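Local coordinates for flavohemoprotein (PDB 4EH1) that probably uses oxygen and NAD(P)H to convert nitric oxide to nitrate, protecting the bacterium from nitrosative stress, and is represented here by its FAD- and NAD(P)H-binding reductase domain, at residues 7-12 against 65-70; 146-151 against 155-160; 202-207 against 218-223. All coordinates share one frame; numbering follows the deposited sequence.

How the contacts relate
The three contacts follow one another along the chain, and each closes before the next opens. Contact 1 lies on the antiparallel sheet of the FAD-binding part, while contacts 2 and 3 reach the parallel sheet of the NAD-binding part, each inside its own beta-alpha-beta unit. Centres of contacts 1 and 2 are about 21 Å apart, yet the two touch where Arg69 packs on Phe158, so this pair joins the two halves of the reductase domain. Contact 3 lies about 18 Å from contact 2 and about 32 Å from contact 1, centre to centre, on the other side of the chain's centre from contact 1. Contacts 1 and 2 both also touch the second subunit.

Contact 1: residues 7-12 against 65-70; sequences VVREKQ and GREYRI
Arg9 and Glu67 meet at the surface through their charged ends, in a loose salt bridge that makes up this small contact. Arg9 NE donates to Glu67 OE1 over 3.4 Å, a weak bond bent to 140° at the hydrogen. The second carboxylate oxygen stands close as well, with Glu67 OE2 3.6 Å from Arg9 NH2. Guanidinium and carboxylate planes are only 17° apart, but OE1 approaches the guanidinium obliquely, so the pair falls short of a tight two-pronged bridge. A shorter link lies within the first strand: Arg9 NH2 is 2.9 Å from Glu10 OE1. One arginine thus serves two acids, and its positive charge probably eases the repulsion between Glu10 OE1 and Glu67 OE2, which lie 5.9 Å from each other.

Torsions and backbone together bring these groups into range. Arg9 runs straight out from the strand and then bends at chi3 (71°), which swings the guanidinium round so that NE faces Glu67 while NH2 serves Glu10. Glu67 sends CG between its own backbone N and carbonyl carbon, and from there the chain extends toward the arginine. Arg9 and Glu10 form a classic beta bulge opposite Val22, and the bulge directs both of their CB atoms to the side of Glu67. Asn64 OD1 accepts hydrogen bonds from the backbone N of both Arg66 and Glu67, tying down the turn that leads into strand 68-73.

Farther along strand 4-13, Lys11 packs on Val13 of the second subunit. Strand 18-25 runs between strands 4-13 and 68-73, so the salt bridge reaches across an intervening strand and over Val22, on which both Glu10 and Glu67 pack.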
loop_
_atom_site.group_PDB
_atom_site.type_symbol
_atom_site.label_atom_id
_atom_site.label_comp_id
_atom_site.label_asym_id
_atom_site.label_seq_id
_atom_site.Cartn_x
_atom_site.Cartn_y
_atom_site.Cartn_z
ATOM N N VAL A 7 -2.336 -1.255 16.183
ATOM C CA VAL A 7 -3.264 -1.394 15.075
ATOM C C VAL A 7 -2.651 -0.748 13.831
ATOM O O VAL A 7 -2.058 0.332 13.900
ATOM C CB VAL A 7 -4.614 -0.737 15.420
ATOM C CG1 VAL A 7 -5.630 -0.903 14.287
ATOM C CG2 VAL A 7 -5.133 -1.343 16.704
ATOM N N VAL A 8 -2.770 -1.438 12.701
ATOM C CA VAL A 8 -2.326 -0.916 11.426
ATOM C C VAL A 8 -3.284 0.213 11.023
ATOM O O VAL A 8 -4.474 -0.029 10.778
ATOM C CB VAL A 8 -2.361 -2.001 10.333
ATOM C CG1 VAL A 8 -1.902 -1.425 8.994
ATOM C CG2 VAL A 8 -1.528 -3.220 10.746
ATOM N N ARG A 9 -2.772 1.439 10.969
ATOM C CA ARG A 9 -3.561 2.575 10.464
ATOM C C ARG A 9 -3.421 2.718 8.939
ATOM O O ARG A 9 -4.343 3.165 8.253
ATOM C CB ARG A 9 -3.104 3.867 11.128
ATOM C CG ARG A 9 -4.041 5.046 10.888
ATOM C CD ARG A 9 -3.620 6.330 11.632
ATOM N NE ARG A 9 -2.415 6.946 11.075
ATOM C CZ ARG A 9 -2.395 7.706 9.979
ATOM N NH1 ARG A 9 -3.525 7.944 9.312
ATOM N NH2 ARG A 9 -1.245 8.220 9.538
ATOM N N GLU A 10 -2.260 2.320 8.417
ATOM C CA GLU A 10 -1.920 2.536 7.007
ATOM C C GLU A 10 -1.025 1.421 6.532
ATOM O O GLU A 10 -0.156 0.981 7.288
ATOM C CB GLU A 10 -1.112 3.807 6.855
ATOM C CG GLU A 10 -1.669 4.734 5.865
ATOM C CD GLU A 10 -2.433 5.815 6.546
ATOM O OE1 GLU A 10 -1.781 6.668 7.186
ATOM O OE2 GLU A 10 -3.678 5.797 6.466
ATOM N N LYS A 11 -1.206 1.029 5.271
ATOM C CA LYS A 11 -0.429 -0.012 4.611
ATOM C C LYS A 11 -0.087 0.479 3.200
ATOM O O LYS A 11 -0.897 0.396 2.297
ATOM C CB LYS A 11 -1.253 -1.296 4.542
ATOM C CG LYS A 11 -0.436 -2.546 4.308
ATOM C CD LYS A 11 -1.281 -3.824 4.416
ATOM C CE LYS A 11 -0.434 -5.036 3.993
ATOM N NZ LYS A 11 -1.220 -6.278 4.047
ATOM N N GLN A 12 1.101 1.046 3.040
ATOM C CA GLN A 12 1.487 1.650 1.775
ATOM C C GLN A 12 2.549 0.813 1.073
ATOM O O GLN A 12 3.499 0.345 1.697
ATOM C CB GLN A 12 2.032 3.072 1.979
ATOM C CG GLN A 12 0.998 4.090 2.469
ATOM C CD GLN A 12 0.191 4.729 1.343
ATOM O OE1 GLN A 12 0.728 5.112 0.286
ATOM N NE2 GLN A 12 -1.108 4.859 1.571
ATOM N N GLY A 65 6.155 10.419 18.935
ATOM C CA GLY A 65 5.381 10.112 20.124
ATOM C C GLY A 65 3.971 9.602 19.899
ATOM O O GLY A 65 3.246 9.389 20.860
ATOM N N ARG A 66 3.576 9.370 18.651
ATOM C CA ARG A 66 2.178 9.037 18.384
ATOM C C ARG A 66 2.018 7.753 17.605
ATOM O O ARG A 66 1.145 6.941 17.890
ATOM C CB ARG A 66 1.483 10.191 17.645
ATOM C CG ARG A 66 1.458 11.490 18.436
ATOM C CD ARG A 66 0.391 11.433 19.516
ATOM N NE ARG A 66 -0.961 11.425 18.955
ATOM C CZ ARG A 66 -2.041 11.011 19.611
ATOM N NH1 ARG A 66 -1.928 10.559 20.857
ATOM N NH2 ARG A 66 -3.231 11.043 19.018
ATOM N N GLU A 67 2.854 7.562 16.605
ATOM C CA GLU A 67 2.744 6.350 15.803
ATOM C C GLU A 67 4.088 5.899 15.271
ATOM O O GLU A 67 5.044 6.670 15.239
ATOM C CB GLU A 67 1.805 6.580 14.636
ATOM C CG GLU A 67 2.357 7.577 13.676
ATOM C CD GLU A 67 1.336 8.074 12.686
ATOM O OE1 GLU A 67 0.130 8.036 13.008
ATOM O OE2 GLU A 67 1.753 8.507 11.587
ATOM N N TYR A 68 4.152 4.636 14.859
ATOM C CA TYR A 68 5.363 4.081 14.293
ATOM C C TYR A 68 5.130 3.715 12.827
ATOM O O TYR A 68 4.054 3.252 12.453
ATOM C CB TYR A 68 5.758 2.814 15.056
ATOM C CG TYR A 68 6.229 3.004 16.491
ATOM C CD1 TYR A 68 7.056 4.068 16.851
ATOM C CD2 TYR A 68 5.863 2.100 17.472
ATOM C CE1 TYR A 68 7.501 4.228 18.170
ATOM C CE2 TYR A 68 6.283 2.249 18.794
ATOM C CZ TYR A 68 7.116 3.300 19.134
ATOM O OH TYR A 68 7.525 3.437 20.434
ATOM N N ARG A 69 6.132 3.920 11.991
ATOM C CA ARG A 69 6.117 3.309 10.669
ATOM C C ARG A 69 7.285 2.308 10.538
ATOM O O ARG A 69 8.443 2.614 10.883
ATOM C CB ARG A 69 6.180 4.356 9.556
ATOM C CG ARG A 69 6.143 3.749 8.135
ATOM C CD ARG A 69 6.142 4.826 7.063
ATOM N NE ARG A 69 7.495 5.274 6.774
ATOM C CZ ARG A 69 7.788 6.180 5.846
ATOM N NH1 ARG A 69 6.819 6.732 5.126
ATOM N NH2 ARG A 69 9.050 6.524 5.627
ATOM N N ILE A 70 6.965 1.112 10.058
ATOM C CA ILE A 70 7.999 0.154 9.661
ATOM C C ILE A 70 7.800 -0.202 8.192
ATOM O O ILE A 70 6.715 0.001 7.637
ATOM C CB ILE A 70 7.925 -1.140 10.461
ATOM C CG1 ILE A 70 6.552 -1.771 10.273
ATOM C CG2 ILE A 70 8.269 -0.911 11.985
ATOM C CD1 ILE A 70 6.508 -3.216 10.832
#

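Contact 2: residues 146-151 against 155-160; sequences YLYACN and EHTFAQ
Cys150 and His156 come nearest in backbone, CA to CA 6.0 Å, where strand 144-150 ends and the chain turns back through an inverse gamma turn centred on His156 and a type II turn from His156 to Ala159. Beyond the strand, Asn151 ND2 donates to Glu155 OE2 (3.2 Å, 160°). The acid oxygen lies close to the amide plane, but the donor comes from above the carboxylate plane, the two planes being 84° apart. Water 3 adds a second link, accepting from Asn151 N and donating to Glu155 OE1.

Cys150 SG rests 3.6 Å from His156 CA and approaches the imidazole obliquely, 4.8 Å from its centroid. The Tyr148 and His156 rings are nearly parallel but slid apart, touching at Tyr148 CE2 and His156 CD2 (3.8 Å), while His156 ND1 is hydrogen-bonded to Tyr177 OH. Tyr148 swings its ring away from its own backbone N (chi1 -174°), which places Tyr148 OH 3.6 Å from Thr157 CB. That hydroxyl also bonds to Gly123 O and receives a hydrogen from water 2, which donates to Glu155 O too and joins Thr157 OG1, itself hydrogen-bonded to Ser15 OG. Water 1 bridges Tyr146 OH and Thr157 O.

This is the loop of a beta-alpha-beta unit in the Rossmann-like NAD-binding part: Phe158 stands at the N-cap position of helix 159-169, and Tyr148 packs on Ala126 of the probable NADP(+) site.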
loop_
_atom_site.group_PDB
_atom_site.type_symbol
_atom_site.label_atom_id
_atom_site.label_comp_id
_atom_site.label_asym_id
_atom_site.label_seq_id
_atom_site.Cartn_x
_atom_site.Cartn_y
_atom_site.Cartn_z
ATOM N N TYR A 146 23.085 11.051 0.451
ATOM C CA TYR A 146 22.388 9.783 0.507
ATOM C C TYR A 146 22.817 8.886 -0.674
ATOM O O TYR A 146 22.636 9.243 -1.841
ATOM C CB TYR A 146 20.907 10.078 0.430
ATOM C CG TYR A 146 19.978 8.891 0.503
ATOM C CD1 TYR A 146 19.447 8.331 -0.660
ATOM C CD2 TYR A 146 19.583 8.362 1.734
ATOM C CE1 TYR A 146 18.575 7.261 -0.613
ATOM C CE2 TYR A 146 18.712 7.282 1.796
ATOM C CZ TYR A 146 18.201 6.746 0.616
ATOM O OH TYR A 146 17.326 5.689 0.657
ATOM N N LEU A 147 23.395 7.732 -0.381
ATOM C CA LEU A 147 23.848 6.824 -1.444
ATOM C C LEU A 147 23.058 5.525 -1.330
ATOM O O LEU A 147 23.039 4.896 -0.265
ATOM C CB LEU A 147 25.352 6.557 -1.350
ATOM C CG LEU A 147 26.309 7.767 -1.245
ATOM C CD1 LEU A 147 27.738 7.304 -1.041
ATOM C CD2 LEU A 147 26.250 8.666 -2.455
ATOM N N TYR A 148 22.402 5.133 -2.421
ATOM C CA TYR A 148 21.445 4.029 -2.398
ATOM C C TYR A 148 21.651 3.077 -3.596
ATOM O O TYR A 148 21.818 3.527 -4.742
ATOM C CB TYR A 148 19.997 4.564 -2.407
ATOM C CG TYR A 148 18.958 3.455 -2.241
ATOM C CD1 TYR A 148 18.978 2.625 -1.126
ATOM C CD2 TYR A 148 17.992 3.207 -3.225
ATOM C CE1 TYR A 148 18.058 1.574 -0.974
ATOM C CE2 TYR A 148 17.060 2.145 -3.091
ATOM C CZ TYR A 148 17.093 1.357 -1.954
ATOM O OH TYR A 148 16.183 0.343 -1.781
ATOM N N ALA A 149 21.654 1.774 -3.322
ATOM C CA ALA A 149 21.745 0.760 -4.377
ATOM C C ALA A 149 20.540 -0.175 -4.313
ATOM O O ALA A 149 20.176 -0.667 -3.256
ATOM C CB ALA A 149 23.055 -0.033 -4.259
ATOM N N CYS A 150 19.901 -0.412 -5.446
ATOM C CA CYS A 150 18.873 -1.413 -5.470
ATOM C C CYS A 150 18.971 -2.103 -6.823
ATOM O O CYS A 150 19.840 -1.776 -7.625
ATOM C CB CYS A 150 17.484 -0.815 -5.190
ATOM S SG CYS A 150 17.058 0.510 -6.362
ATOM N N ASN A 151 18.112 -3.086 -7.073
ATOM C CA ASN A 151 18.270 -3.871 -8.280
ATOM C C ASN A 151 17.760 -3.162 -9.536
ATOM O O ASN A 151 18.295 -3.363 -10.621
ATOM C CB ASN A 151 17.566 -5.212 -8.126
ATOM C CG ASN A 151 18.200 -6.082 -7.049
ATOM O OD1 ASN A 151 19.369 -5.914 -6.719
ATOM N ND2 ASN A 151 17.425 -7.015 -6.500
ATOM N N GLU A 155 12.311 -1.779 -7.717
ATOM C CA GLU A 155 12.691 -2.068 -6.337
ATOM C C GLU A 155 13.246 -0.810 -5.637
ATOM O O GLU A 155 13.897 -0.897 -4.602
ATOM C CB GLU A 155 13.719 -3.224 -6.282
ATOM C CG GLU A 155 13.211 -4.536 -6.796
ATOM C CD GLU A 155 14.145 -5.728 -6.446
ATOM O OE1 GLU A 155 14.655 -5.818 -5.298
ATOM O OE2 GLU A 155 14.376 -6.583 -7.330
ATOM N N HIS A 156 13.021 0.357 -6.219
ATOM C CA HIS A 156 13.659 1.561 -5.705
ATOM C C HIS A 156 12.834 2.109 -4.513
ATOM O O HIS A 156 11.995 2.993 -4.678
ATOM C CB HIS A 156 13.746 2.589 -6.838
ATOM C CG HIS A 156 14.476 3.849 -6.478
ATOM N ND1 HIS A 156 14.852 4.787 -7.425
ATOM C CD2 HIS A 156 14.881 4.338 -5.285
ATOM C CE1 HIS A 156 15.478 5.784 -6.828
ATOM N NE2 HIS A 156 15.507 5.537 -5.528
ATOM N N THR A 157 13.082 1.585 -3.320
ATOM C CA THR A 157 12.268 1.899 -2.153
ATOM C C THR A 157 12.325 3.365 -1.724
ATOM O O THR A 157 13.399 3.933 -1.637
ATOM C CB THR A 157 12.746 1.025 -0.994
ATOM O OG1 THR A 157 12.660 -0.351 -1.395
ATOM C CG2 THR A 157 11.918 1.278 0.291
ATOM N N PHE A 158 11.165 3.969 -1.458
ATOM C CA PHE A 158 11.067 5.365 -1.048
ATOM C C PHE A 158 11.486 6.359 -2.116
ATOM O O PHE A 158 11.860 7.484 -1.762
ATOM C CB PHE A 158 11.930 5.642 0.192
ATOM C CG PHE A 158 11.571 4.809 1.374
ATOM C CD1 PHE A 158 10.270 4.764 1.828
ATOM C CD2 PHE A 158 12.541 4.053 2.030
ATOM C CE1 PHE A 158 9.944 3.989 2.952
ATOM C CE2 PHE A 158 12.214 3.264 3.143
ATOM C CZ PHE A 158 10.918 3.239 3.591
ATOM N N ALA A 159 11.445 5.969 -3.398
ATOM C CA ALA A 159 12.020 6.820 -4.446
ATOM C C ALA A 159 11.464 8.250 -4.330
ATOM O O ALA A 159 12.217 9.216 -4.281
ATOM C CB ALA A 159 11.726 6.270 -5.837
ATOM N N GLN A 160 10.144 8.362 -4.259
ATOM C CA GLN A 160 9.484 9.666 -4.291
ATOM C C GLN A 160 9.684 10.452 -2.991
ATOM O O GLN A 160 9.975 11.641 -3.003
ATOM C CB GLN A 160 7.985 9.506 -4.575
ATOM C CG GLN A 160 7.204 10.818 -4.505
ATOM C CD GLN A 160 7.669 11.820 -5.568
ATOM O OE1 GLN A 160 8.359 11.462 -6.528
ATOM N NE2 GLN A 160 7.281 13.074 -5.402
HETATM O O HOH W 1 15.297 6.109 -1.254
HETATM O O HOH W 2 14.601 -2.325 -2.476
HETATM O O HOH W 3 16.929 -4.161 -4.602
#

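Contact 3: residues 202-207 against 218-223; sequences GDFYLC and KQLLAL
Phe204 on strand 203-208 and Leu220 on helix 210-223 mark the nearest backbone approach, CA to CA 8.7 Å, a gap that side chains alone bridge. Leu220 carries the whole helix side of the contact. Its CG lies anti to the carbonyl carbon (chi1 -70°) and the chain goes on extended, which brings CD2 to Phe204 and CD1 between Phe204 and Leu206.

Leu220 CD2 comes obliquely against the Phe204 ring, 3.8 Å from Phe204 CD2 and 3.9 Å from Phe204 CE2. The other methyl turns to Leu206: Leu220 CD1 and Leu206 CD1 meet tip to tip at 3.8 Å. Leu220 CD1 is also 4.0 Å from Phe204 CB, so it is wedged between the two strand residues. Phe204 and Leu206, two apart in the strand, point their CB atoms to the helix, whereas Tyr205 between them points away. All three touching residues are buried, and the joint is purely apolar.

Around this core, Leu206 also packs on Met213, Val216 and Val217 of helix 210-223, and Leu220 on Leu192. Strand 203-208 runs between strands 117-122 and 230-234 in the parallel sheet, where Val118 touches Phe204 while Ile120, Ile230 and Tyr232 touch Leu206. The contact thereby fastens the last helix to its own strand, within the beta-alpha-beta unit that closes with strand 230-234.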
loop_
_atom_site.group_PDB
_atom_site.type_symbol
_atom_site.label_atom_id
_atom_site.label_comp_id
_atom_site.label_asym_id
_atom_site.label_seq_id
_atom_site.Cartn_x
_atom_site.Cartn_y
_atom_site.Cartn_z
ATOM N N GLY A 202 33.629 13.270 7.600
ATOM C CA GLY A 202 32.266 12.769 7.641
ATOM C C GLY A 202 31.973 11.609 8.580
ATOM O O GLY A 202 32.857 10.822 8.917
ATOM N N ASP A 203 30.718 11.516 9.018
ATOM C CA ASP A 203 30.198 10.291 9.620
ATOM C C ASP A 203 29.513 9.457 8.531
ATOM O O ASP A 203 28.623 9.951 7.842
ATOM C CB ASP A 203 29.166 10.602 10.702
ATOM C CG ASP A 203 29.765 10.628 12.101
ATOM O OD1 ASP A 203 30.824 10.010 12.331
ATOM O OD2 ASP A 203 29.150 11.254 12.985
ATOM N N PHE A 204 29.899 8.190 8.420
ATOM C CA PHE A 204 29.349 7.284 7.412
ATOM C C PHE A 204 28.455 6.253 8.085
ATOM O O PHE A 204 28.927 5.447 8.886
ATOM C CB PHE A 204 30.489 6.592 6.630
ATOM C CG PHE A 204 31.300 7.550 5.800
ATOM C CD1 PHE A 204 32.208 8.417 6.405
ATOM C CD2 PHE A 204 31.126 7.615 4.424
ATOM C CE1 PHE A 204 32.942 9.346 5.645
ATOM C CE2 PHE A 204 31.831 8.534 3.650
ATOM C CZ PHE A 204 32.741 9.411 4.258
ATOM N N TYR A 205 27.163 6.296 7.769
ATOM C CA TYR A 205 26.218 5.325 8.295
ATOM C C TYR A 205 25.827 4.375 7.174
ATOM O O TYR A 205 25.468 4.816 6.074
ATOM C CB TYR A 205 24.961 6.031 8.839
ATOM C CG TYR A 205 25.194 6.833 10.106
ATOM C CD1 TYR A 205 25.717 8.138 10.056
ATOM C CD2 TYR A 205 24.851 6.320 11.344
ATOM C CE1 TYR A 205 25.921 8.890 11.240
ATOM C CE2 TYR A 205 25.054 7.062 12.536
ATOM C CZ TYR A 205 25.585 8.348 12.470
ATOM O OH TYR A 205 25.773 9.085 13.639
ATOM N N LEU A 206 25.885 3.079 7.458
ATOM C CA LEU A 206 25.718 2.027 6.455
ATOM C C LEU A 206 24.667 1.003 6.884
ATOM O O LEU A 206 24.689 0.536 8.021
ATOM C CB LEU A 206 27.027 1.243 6.318
ATOM C CG LEU A 206 28.214 1.821 5.549
ATOM C CD1 LEU A 206 28.623 3.212 6.016
ATOM C CD2 LEU A 206 29.374 0.888 5.690
ATOM N N CYS A 207 23.777 0.606 5.979
ATOM C CA CYS A 207 22.839 -0.462 6.308
ATOM C C CYS A 207 22.483 -1.325 5.117
ATOM O O CYS A 207 22.109 -0.810 4.058
ATOM C CB CYS A 207 21.529 0.101 6.870
ATOM S SG CYS A 207 20.365 -1.232 7.368
ATOM N N LYS A 218 35.058 -1.956 2.999
ATOM C CA LYS A 218 36.393 -2.041 2.383
ATOM C C LYS A 218 36.741 -0.837 1.502
ATOM O O LYS A 218 37.850 -0.309 1.568
ATOM C CB LYS A 218 36.604 -3.367 1.625
ATOM C CG LYS A 218 36.753 -4.572 2.576
ATOM C CD LYS A 218 36.497 -5.919 1.906
ATOM C CE LYS A 218 36.733 -7.042 2.890
ATOM N NZ LYS A 218 36.302 -8.391 2.348
ATOM N N GLN A 219 35.801 -0.400 0.681
ATOM C CA GLN A 219 36.013 0.832 -0.067
ATOM C C GLN A 219 36.251 2.044 0.850
ATOM O O GLN A 219 37.158 2.859 0.600
ATOM C CB GLN A 219 34.821 1.116 -0.962
ATOM C CG GLN A 219 34.707 0.219 -2.194
ATOM C CD GLN A 219 33.601 0.743 -3.089
ATOM O OE1 GLN A 219 33.765 1.771 -3.754
ATOM N NE2 GLN A 219 32.453 0.079 -3.071
ATOM N N LEU A 220 35.442 2.172 1.899
ATOM C CA LEU A 220 35.599 3.310 2.814
ATOM C C LEU A 220 36.977 3.324 3.472
ATOM O O LEU A 220 37.647 4.353 3.508
ATOM C CB LEU A 220 34.503 3.333 3.881
ATOM C CG LEU A 220 33.109 3.684 3.346
ATOM C CD1 LEU A 220 32.111 3.699 4.481
ATOM C CD2 LEU A 220 33.098 5.028 2.539
ATOM N N LEU A 221 37.407 2.178 3.975
ATOM C CA LEU A 221 38.725 2.097 4.593
ATOM C C LEU A 221 39.859 2.386 3.605
ATOM O O LEU A 221 40.799 3.108 3.929
ATOM C CB LEU A 221 38.931 0.728 5.222
ATOM C CG LEU A 221 37.991 0.407 6.377
ATOM C CD1 LEU A 221 38.209 -1.036 6.822
ATOM C CD2 LEU A 221 38.257 1.338 7.517
ATOM N N ALA A 222 39.778 1.821 2.404
ATOM C CA ALA A 222 40.800 2.078 1.390
ATOM C C ALA A 222 40.881 3.569 1.003
ATOM O O ALA A 222 41.941 4.039 0.573
ATOM C CB ALA A 222 40.554 1.226 0.159
ATOM N N LEU A 223 39.763 4.294 1.133
ATOM C CA LEU A 223 39.709 5.724 0.808
ATOM C C LEU A 223 40.265 6.580 1.952
ATOM O O LEU A 223 40.610 7.753 1.763
ATOM C CB LEU A 223 38.271 6.162 0.490
ATOM C CG LEU A 223 37.780 5.877 -0.932
ATOM C CD1 LEU A 223 36.284 6.127 -1.069
ATOM C CD2 LEU A 223 38.549 6.732 -1.924
#